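Local coordinates for substrate binding periplasmic protein (Ralstonia solanacearum, PDB 3LOP), which binds leucine and probably serves as the periplasmic receptor of an amino-acid uptake system, at residues K57-Q60 with T61-V65; A210-V213 with R214-A218; D281-F284 with R285-E288. One frame throughout, in Å; residues are numbered along the deposited sequence.

From the N terminus, contact 1 (57-60 with 61-65) comes first, in the opening turns of helix 58-71 beside the parallel sheet that contains strands 6-12 and 47-53. Contact 2 (210-213 with 214-218) occupies helix 206-218, which connects strands 199-203 and 224-227 of the other parallel sheet. Contact 3 (281-284 with 285-288) turns the loop after helix 263-275 into helix 284-303 and reaches the bound leucine. Each joins adjoining segments, so none closes a long loop, and the three follow in series without nesting or crossing. They do not touch: the centres of contacts 1 and 2 lie about 31 Å apart, those of contacts 2 and 3 about 23 Å.

Contact 1 (K57-Q60 with T61-V65); sequences KIEQ and TVRNV
Gln60 meets Arg63 and Asn64 with the two ends of its amide, while Arg63 crosses the Gln60 side chain at about a right angle. The amide and guanidinium planes stand 81° apart. Arg63 NH2 gives a hydrogen bond to Gln60 OE1 at 2.7 Å, a short but bent bond that arrives from above the carbonyl plane. At the opposite end of the amide, Gln60 NE2 donates to Asn64 OD1 at 2.9 Å, nearly straight and within the Gln60 amide plane, though it meets Asn64 OD1 from above the Asn64 carbonyl plane. The chain of Gln60 reaches both neighbours because it starts beside its own carbonyl carbon and then bends at chi2 (58°), folding back over the next turn.

Arg63 is bent at chi3, which lays one guanidinium face over Gln60 CA and Glu59 O. Glu59 OE1 lies in plane at the guanidinium edge, but its salt bridge to Arg63 NH1 is long, 3.8 Å. A water accepts from Gln60 NE2 at 2.9 Å and more weakly from Arg63 NE, linking the two side chains a second time. Beneath them the helix begins after the N-cap residue Lys57: Thr61 N donates to Lys57 O, and the bonds from Arg63 N to Glu59 O and from Asn64 N to Gln60 O follow.

Toward the protein, Asn64 ND2 donates to Asp53 O and Ser11 OG, and Thr61 OG1 is hydrogen-bonded to Asn85 OD1. Asn64 thus couples the outer amide to strands 6-12 and 47-53. The two bonds, one at each end, would restrain the rotation of the Gln60 amide, whereas the loose carboxylate pairing probably adds only modest electrostatic stabilisation on the exposed side of the helix.

Contact 2 (A210-V213 with R214-A218); sequences AQFV and RQYRA
Phe212 and Tyr216 share one first torsion: in each, CG stands opposite the backbone N (chi1 close to 180° in both), and the two side chains consequently run side by side in the same direction from successive turns of the helix. Their planes are only 12° from parallel, yet the rings are slid so far along one another that they barely overlap, with centroids 5.5 Å apart. The closer approach is made by the methylene group. Tyr216 CB sits over one face of the Phe212 ring, 4.3 Å from its centroid and 25° off the normal, a CH-pi contact whose nearest ring atom is Phe212 CE2, 3.9 Å from Tyr216 CB. Farther out, Phe212 CZ comes within 4.1 Å of Tyr216 CD1.

The spacing of the pair is set by the main chain, where Tyr216 N donates to Phe212 O at 2.8 Å. Matching bonds run from Arg214 N to Ala210 O (3.0 Å) and from Arg217 N to Val213 O (3.1 Å), both close to straight. Arg214 and Arg217 carry their polar ends elsewhere: Arg214 NH2 donates to Val239 O, while Arg217 NH1 and NH2 reach Gly221 O and Ala223 O.

Both aromatic rings are buried, packed between helix 186-194 and Ile200 of strand 199-203, with Leu202 also touching Phe212. Tyr216 OH is hydrogen-bonded to Ala223 N, which anchors the far end of its ring at the approach to strand 224-227. Val213 covers another flank, against Leu202, Leu236 and Ala244. The arrangement is that of the helix in a beta-alpha-beta crossover, strand 199-203 to helix 206-218 to strand 224-227, within a parallel sheet of the periplasmic binding protein fold.

Contact 3 (D281-F284 with R285-E288); sequences DLSF and RAVE. With LEU (leucine), chain B.
A serine N-cap opens helix 284-303: Ser283 OG accepts a hydrogen bond from Ala286 N at 3.1 Å. Its chi1 of 70° places OG between the backbone N and the carbonyl carbon, facing the first turn, where it also lies 3.3 Å from Ala286 CB. The turn is closed by Val287 N donating to Ser283 O and Glu288 N to Phe284 O. Just before the cap, Leu282 folds alongside Val287, both pointing the same way, with Leu282 CD1 3.8 Å from Val287 CG2. Phe268 touches both Leu282 and Ala286 from helix 263-275.

This helix start forms part of the leucine pocket of the periplasmic binding protein fold. Arg285, bent at chi2 and chi3, turns its guanidinium edge to the ligand, with the ligand carboxylate carbon in its plane. Two donors converge on one oxygen: Arg285 NH1 lies 2.9 Å and Arg285 NH2 3.0 Å from leucine OXT. The ligand is also hydrogen-bonded to Gln18 NE2 and Ala106 O.

Glu288, one turn on, holds another part of the guanidinium edge, consistent with a second-shell role in orienting Arg285. Arg285 NE donates to Glu288 OE1 at 2.7 Å in a salt bridge, on the syn side but 33° out of the carboxylate plane. A weak bond from Arg285 NH2 reaches the same oxygen, so NH2 serves the ligand and Glu288, with a further weak bond to Ala106 O, and the paired carboxylate would tend to temper the positive charge that faces leucine. At the backbone, Arg285 N donates to Asp232 OD2.

Contact 1 (K57-Q60 with T61-V65)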
loop_
_atom_site.group_PDB
_atom_site.type_symbol
_atom_site.label_atom_id
_atom_site.label_comp_id
_atom_site.label_asym_id
_atom_site.label_seq_id
_atom_site.Cartn_x
_atom_site.Cartn_y
_atom_site.Cartn_z
ATOM N N LYS A 57 -12.911 -5.076 -7.810
ATOM C CA LYS A 57 -14.301 -4.667 -7.968
ATOM C C LYS A 57 -14.852 -4.515 -6.556
ATOM O O LYS A 57 -14.826 -5.452 -5.764
ATOM C CB LYS A 57 -15.085 -5.724 -8.742
ATOM C CG LYS A 57 -14.653 -5.846 -10.192
ATOM C CD LYS A 57 -15.434 -6.920 -10.926
ATOM C CE LYS A 57 -15.026 -6.976 -12.390
ATOM N NZ LYS A 57 -15.811 -7.980 -13.149
ATOM N N ILE A 58 -15.337 -3.319 -6.241
ATOM C CA ILE A 58 -15.849 -3.024 -4.909
ATOM C C ILE A 58 -16.853 -4.042 -4.365
ATOM O O ILE A 58 -16.709 -4.521 -3.235
ATOM C CB ILE A 58 -16.475 -1.616 -4.878
ATOM C CG1 ILE A 58 -15.431 -0.590 -5.325
ATOM C CG2 ILE A 58 -16.959 -1.283 -3.470
ATOM C CD1 ILE A 58 -15.994 0.786 -5.582
ATOM N N GLU A 59 -17.864 -4.375 -5.161
ATOM C CA GLU A 59 -18.872 -5.334 -4.726
ATOM C C GLU A 59 -18.294 -6.728 -4.515
ATOM O O GLU A 59 -18.763 -7.472 -3.650
ATOM C CB GLU A 59 -20.018 -5.414 -5.738
ATOM C CG GLU A 59 -20.854 -4.150 -5.852
ATOM C CD GLU A 59 -22.089 -4.349 -6.714
ATOM O OE1 GLU A 59 -22.935 -5.195 -6.352
ATOM O OE2 GLU A 59 -22.216 -3.664 -7.753
ATOM N N GLN A 60 -17.283 -7.085 -5.301
ATOM C CA GLN A 60 -16.676 -8.406 -5.174
ATOM C C GLN A 60 -15.812 -8.493 -3.919
ATOM O O GLN A 60 -15.691 -9.561 -3.326
ATOM C CB GLN A 60 -15.846 -8.744 -6.413
ATOM C CG GLN A 60 -15.516 -10.228 -6.526
ATOM C CD GLN A 60 -16.763 -11.103 -6.558
ATOM O OE1 GLN A 60 -17.625 -10.943 -7.423
ATOM N NE2 GLN A 60 -16.863 -12.032 -5.612
ATOM N N THR A 61 -15.212 -7.378 -3.509
ATOM C CA THR A 61 -14.405 -7.386 -2.292
ATOM C C THR A 61 -15.360 -7.690 -1.139
ATOM O O THR A 61 -15.073 -8.520 -0.271
ATOM C CB THR A 61 -13.732 -6.015 -2.036
ATOM O OG1 THR A 61 -12.835 -5.708 -3.111
ATOM C CG2 THR A 61 -12.952 -6.040 -0.720
ATOM N N VAL A 62 -16.505 -7.013 -1.148
ATOM C CA VAL A 62 -17.519 -7.207 -0.118
ATOM C C VAL A 62 -17.982 -8.661 -0.083
ATOM O O VAL A 62 -18.001 -9.283 0.978
ATOM C CB VAL A 62 -18.740 -6.288 -0.360
ATOM C CG1 VAL A 62 -19.892 -6.691 0.547
ATOM C CG2 VAL A 62 -18.355 -4.837 -0.099
ATOM N N ARG A 63 -18.343 -9.210 -1.239
ATOM C CA ARG A 63 -18.801 -10.593 -1.287
ATOM C C ARG A 63 -17.714 -11.569 -0.848
ATOM O O ARG A 63 -17.978 -12.497 -0.081
ATOM C CB ARG A 63 -19.292 -10.957 -2.696
ATOM C CG ARG A 63 -20.623 -10.312 -3.071
ATOM C CD ARG A 63 -21.258 -10.996 -4.278
ATOM N NE ARG A 63 -20.532 -10.746 -5.519
ATOM C CZ ARG A 63 -20.567 -9.599 -6.189
ATOM N NH1 ARG A 63 -21.299 -8.587 -5.742
ATOM N NH2 ARG A 63 -19.869 -9.462 -7.311
ATOM N N ASN A 64 -16.492 -11.357 -1.328
ATOM C CA ASN A 64 -15.379 -12.229 -0.970
ATOM C C ASN A 64 -15.156 -12.294 0.534
ATOM O O ASN A 64 -15.077 -13.377 1.113
ATOM C CB ASN A 64 -14.083 -11.750 -1.627
ATOM C CG ASN A 64 -13.978 -12.143 -3.083
ATOM O OD1 ASN A 64 -14.870 -12.785 -3.642
ATOM N ND2 ASN A 64 -12.876 -11.759 -3.706
ATOM N N VAL A 65 -15.055 -11.131 1.170
ATOM C CA VAL A 65 -14.812 -11.101 2.604
ATOM C C VAL A 65 -15.938 -11.747 3.403
ATOM O O VAL A 65 -15.682 -12.531 4.310
ATOM C CB VAL A 65 -14.567 -9.661 3.097
ATOM C CG1 VAL A 65 -14.409 -9.646 4.618
ATOM C CG2 VAL A 65 -13.301 -9.111 2.443
HETATM O O HOH W 1 -19.172 -13.800 -5.514
#

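Contact 2 (A210-V213 with R214-A218)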
loop_
_atom_site.group_PDB
_atom_site.type_symbol
_atom_site.label_atom_id
_atom_site.label_comp_id
_atom_site.label_asym_id
_atom_site.label_seq_id
_atom_site.Cartn_x
_atom_site.Cartn_y
_atom_site.Cartn_z
ATOM N N ALA A 210 2.070 4.158 -14.497
ATOM C CA ALA A 210 3.112 3.760 -15.439
ATOM C C ALA A 210 2.806 4.234 -16.856
ATOM O O ALA A 210 3.678 4.773 -17.540
ATOM C CB ALA A 210 3.281 2.247 -15.419
ATOM N N GLN A 211 1.567 4.036 -17.298
ATOM C CA GLN A 211 1.179 4.461 -18.634
ATOM C C GLN A 211 1.247 5.977 -18.760
ATOM O O GLN A 211 1.694 6.502 -19.781
ATOM C CB GLN A 211 -0.226 3.961 -18.966
ATOM C CG GLN A 211 -0.277 2.464 -19.210
ATOM C CD GLN A 211 0.508 2.054 -20.442
ATOM O OE1 GLN A 211 0.793 0.874 -20.646
ATOM N NE2 GLN A 211 0.855 3.030 -21.278
ATOM N N PHE A 212 0.816 6.687 -17.722
ATOM C CA PHE A 212 0.869 8.140 -17.766
ATOM C C PHE A 212 2.319 8.611 -17.876
ATOM O O PHE A 212 2.652 9.438 -18.722
ATOM C CB PHE A 212 0.244 8.759 -16.511
ATOM C CG PHE A 212 0.340 10.255 -16.481
ATOM C CD1 PHE A 212 -0.645 11.043 -17.068
ATOM C CD2 PHE A 212 1.460 10.878 -15.937
ATOM C CE1 PHE A 212 -0.510 12.432 -17.119
ATOM C CE2 PHE A 212 1.605 12.262 -15.983
ATOM C CZ PHE A 212 0.617 13.041 -16.576
ATOM N N VAL A 213 3.182 8.084 -17.014
ATOM C CA VAL A 213 4.587 8.477 -17.028
ATOM C C VAL A 213 5.266 8.198 -18.367
ATOM O O VAL A 213 5.943 9.071 -18.911
ATOM C CB VAL A 213 5.371 7.778 -15.892
ATOM C CG1 VAL A 213 6.856 8.082 -16.010
ATOM C CG2 VAL A 213 4.856 8.263 -14.545
ATOM N N ARG A 214 5.083 6.995 -18.906
ATOM C CA ARG A 214 5.703 6.657 -20.183
ATOM C C ARG A 214 5.255 7.598 -21.296
ATOM O O ARG A 214 6.080 8.140 -22.032
ATOM C CB ARG A 214 5.377 5.211 -20.583
ATOM C CG ARG A 214 5.945 4.818 -21.950
ATOM C CD ARG A 214 5.549 3.403 -22.367
ATOM N NE ARG A 214 6.335 2.363 -21.706
ATOM C CZ ARG A 214 7.624 2.129 -21.932
ATOM N NH1 ARG A 214 8.296 2.864 -22.808
ATOM N NH2 ARG A 214 8.244 1.147 -21.291
ATOM N N GLN A 215 3.946 7.785 -21.415
ATOM C CA GLN A 215 3.377 8.645 -22.450
ATOM C C GLN A 215 3.704 10.120 -22.263
ATOM O O GLN A 215 4.022 10.819 -23.225
ATOM C CB GLN A 215 1.860 8.456 -22.501
ATOM C CG GLN A 215 1.431 7.079 -22.993
ATOM C CD GLN A 215 -0.048 6.817 -22.788
ATOM O OE1 GLN A 215 -0.889 7.668 -23.076
ATOM N NE2 GLN A 215 -0.376 5.624 -22.298
ATOM N N TYR A 216 3.614 10.600 -21.028
ATOM C CA TYR A 216 3.904 11.998 -20.735
ATOM C C TYR A 216 5.333 12.349 -21.143
ATOM O O TYR A 216 5.563 13.345 -21.829
ATOM C CB TYR A 216 3.699 12.274 -19.241
ATOM C CG TYR A 216 4.024 13.690 -18.811
ATOM C CD1 TYR A 216 3.211 14.759 -19.183
ATOM C CD2 TYR A 216 5.161 13.961 -18.050
ATOM C CE1 TYR A 216 3.525 16.067 -18.809
ATOM C CE2 TYR A 216 5.481 15.258 -17.671
ATOM C CZ TYR A 216 4.661 16.307 -18.055
ATOM O OH TYR A 216 4.996 17.596 -17.702
ATOM N N ARG A 217 6.290 11.525 -20.722
ATOM C CA ARG A 217 7.692 11.759 -21.050
ATOM C C ARG A 217 7.972 11.563 -22.540
ATOM O O ARG A 217 8.719 12.331 -23.141
ATOM C CB ARG A 217 8.593 10.832 -20.225
ATOM C CG ARG A 217 8.817 11.283 -18.785
ATOM C CD ARG A 217 9.930 12.326 -18.688
ATOM N NE ARG A 217 10.306 12.574 -17.297
ATOM C CZ ARG A 217 9.837 13.568 -16.548
ATOM N NH1 ARG A 217 8.969 14.442 -17.047
ATOM N NH2 ARG A 217 10.222 13.674 -15.284
ATOM N N ALA A 218 7.363 10.543 -23.137
ATOM C CA ALA A 218 7.580 10.269 -24.553
ATOM C C ALA A 218 7.126 11.430 -25.425
ATOM O O ALA A 218 7.688 11.672 -26.495
ATOM C CB ALA A 218 6.843 8.996 -24.959
#

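Contact 3 (D281-F284 with R285-E288)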
loop_
_atom_site.group_PDB
_atom_site.type_symbol
_atom_site.label_atom_id
_atom_site.label_comp_id
_atom_site.label_asym_id
_atom_site.label_seq_id
_atom_site.Cartn_x
_atom_site.Cartn_y
_atom_site.Cartn_z
ATOM N N ASP A 281 9.076 -12.191 -6.184
ATOM C CA ASP A 281 10.116 -11.193 -6.390
ATOM C C ASP A 281 10.086 -10.150 -5.280
ATOM O O ASP A 281 9.018 -9.754 -4.811
ATOM C CB ASP A 281 9.937 -10.490 -7.740
ATOM C CG ASP A 281 10.236 -11.399 -8.916
ATOM O OD1 ASP A 281 11.327 -12.008 -8.937
ATOM O OD2 ASP A 281 9.386 -11.497 -9.823
ATOM N N LEU A 282 11.266 -9.716 -4.856
ATOM C CA LEU A 282 11.375 -8.699 -3.821
ATOM C C LEU A 282 10.877 -7.387 -4.424
ATOM O O LEU A 282 11.338 -6.976 -5.489
ATOM C CB LEU A 282 12.836 -8.559 -3.388
ATOM C CG LEU A 282 13.208 -7.429 -2.425
ATOM C CD1 LEU A 282 12.479 -7.607 -1.100
ATOM C CD2 LEU A 282 14.718 -7.436 -2.211
ATOM N N SER A 283 9.924 -6.745 -3.753
ATOM C CA SER A 283 9.373 -5.478 -4.225
ATOM C C SER A 283 8.749 -4.752 -3.049
ATOM O O SER A 283 8.531 -5.343 -1.994
ATOM C CB SER A 283 8.292 -5.714 -5.281
ATOM O OG SER A 283 7.131 -6.284 -4.695
ATOM N N PHE A 284 8.451 -3.471 -3.236
ATOM C CA PHE A 284 7.838 -2.697 -2.170
ATOM C C PHE A 284 6.514 -3.301 -1.707
ATOM O O PHE A 284 6.303 -3.477 -0.507
ATOM C CB PHE A 284 7.624 -1.247 -2.616
ATOM C CG PHE A 284 8.759 -0.325 -2.253
ATOM C CD1 PHE A 284 8.925 0.113 -0.940
ATOM C CD2 PHE A 284 9.668 0.094 -3.219
ATOM C CE1 PHE A 284 9.984 0.957 -0.594
ATOM C CE2 PHE A 284 10.730 0.939 -2.886
ATOM C CZ PHE A 284 10.886 1.370 -1.571
ATOM N N ARG A 285 5.628 -3.636 -2.641
ATOM C CA ARG A 285 4.340 -4.196 -2.247
ATOM C C ARG A 285 4.469 -5.593 -1.641
ATOM O O ARG A 285 3.674 -5.967 -0.782
ATOM C CB ARG A 285 3.358 -4.208 -3.428
ATOM C CG ARG A 285 3.140 -2.841 -4.106
ATOM C CD ARG A 285 3.102 -1.662 -3.126
ATOM N NE ARG A 285 1.942 -1.641 -2.232
ATOM C CZ ARG A 285 0.726 -1.206 -2.565
ATOM N NH1 ARG A 285 0.477 -0.751 -3.790
ATOM N NH2 ARG A 285 -0.240 -1.195 -1.654
ATOM N N ALA A 286 5.466 -6.366 -2.064
ATOM C CA ALA A 286 5.644 -7.699 -1.494
ATOM C C ALA A 286 6.118 -7.540 -0.050
ATOM O O ALA A 286 5.727 -8.303 0.837
ATOM C CB ALA A 286 6.662 -8.495 -2.306
ATOM N N VAL A 287 6.965 -6.543 0.185
ATOM C CA VAL A 287 7.449 -6.284 1.535
ATOM C C VAL A 287 6.279 -5.841 2.410
ATOM O O VAL A 287 6.200 -6.213 3.580
ATOM C CB VAL A 287 8.560 -5.209 1.530
ATOM C CG1 VAL A 287 8.848 -4.721 2.951
ATOM C CG2 VAL A 287 9.827 -5.801 0.924
ATOM N N GLU A 288 5.366 -5.058 1.837
ATOM C CA GLU A 288 4.195 -4.591 2.571
ATOM C C GLU A 288 3.364 -5.793 3.034
ATOM O O GLU A 288 2.880 -5.826 4.162
ATOM C CB GLU A 288 3.342 -3.674 1.684
ATOM C CG GLU A 288 2.226 -2.955 2.430
ATOM C CD GLU A 288 1.430 -2.012 1.540
ATOM O OE1 GLU A 288 1.966 -1.571 0.501
ATOM O OE2 GLU A 288 0.272 -1.699 1.890
HETATM N N LEU B . -4.793 0.320 -2.430
HETATM C CA LEU B . -4.548 0.822 -3.811
HETATM C C LEU B . -3.172 0.395 -4.283
HETATM O O LEU B . -2.969 0.376 -5.513
HETATM C CB LEU B . -4.642 2.338 -3.818
HETATM C CG LEU B . -5.924 2.692 -3.074
HETATM C CD1 LEU B . -5.728 3.879 -2.241
HETATM C CD2 LEU B . -7.028 2.889 -4.035
HETATM O OXT LEU B . -2.321 0.091 -3.417
#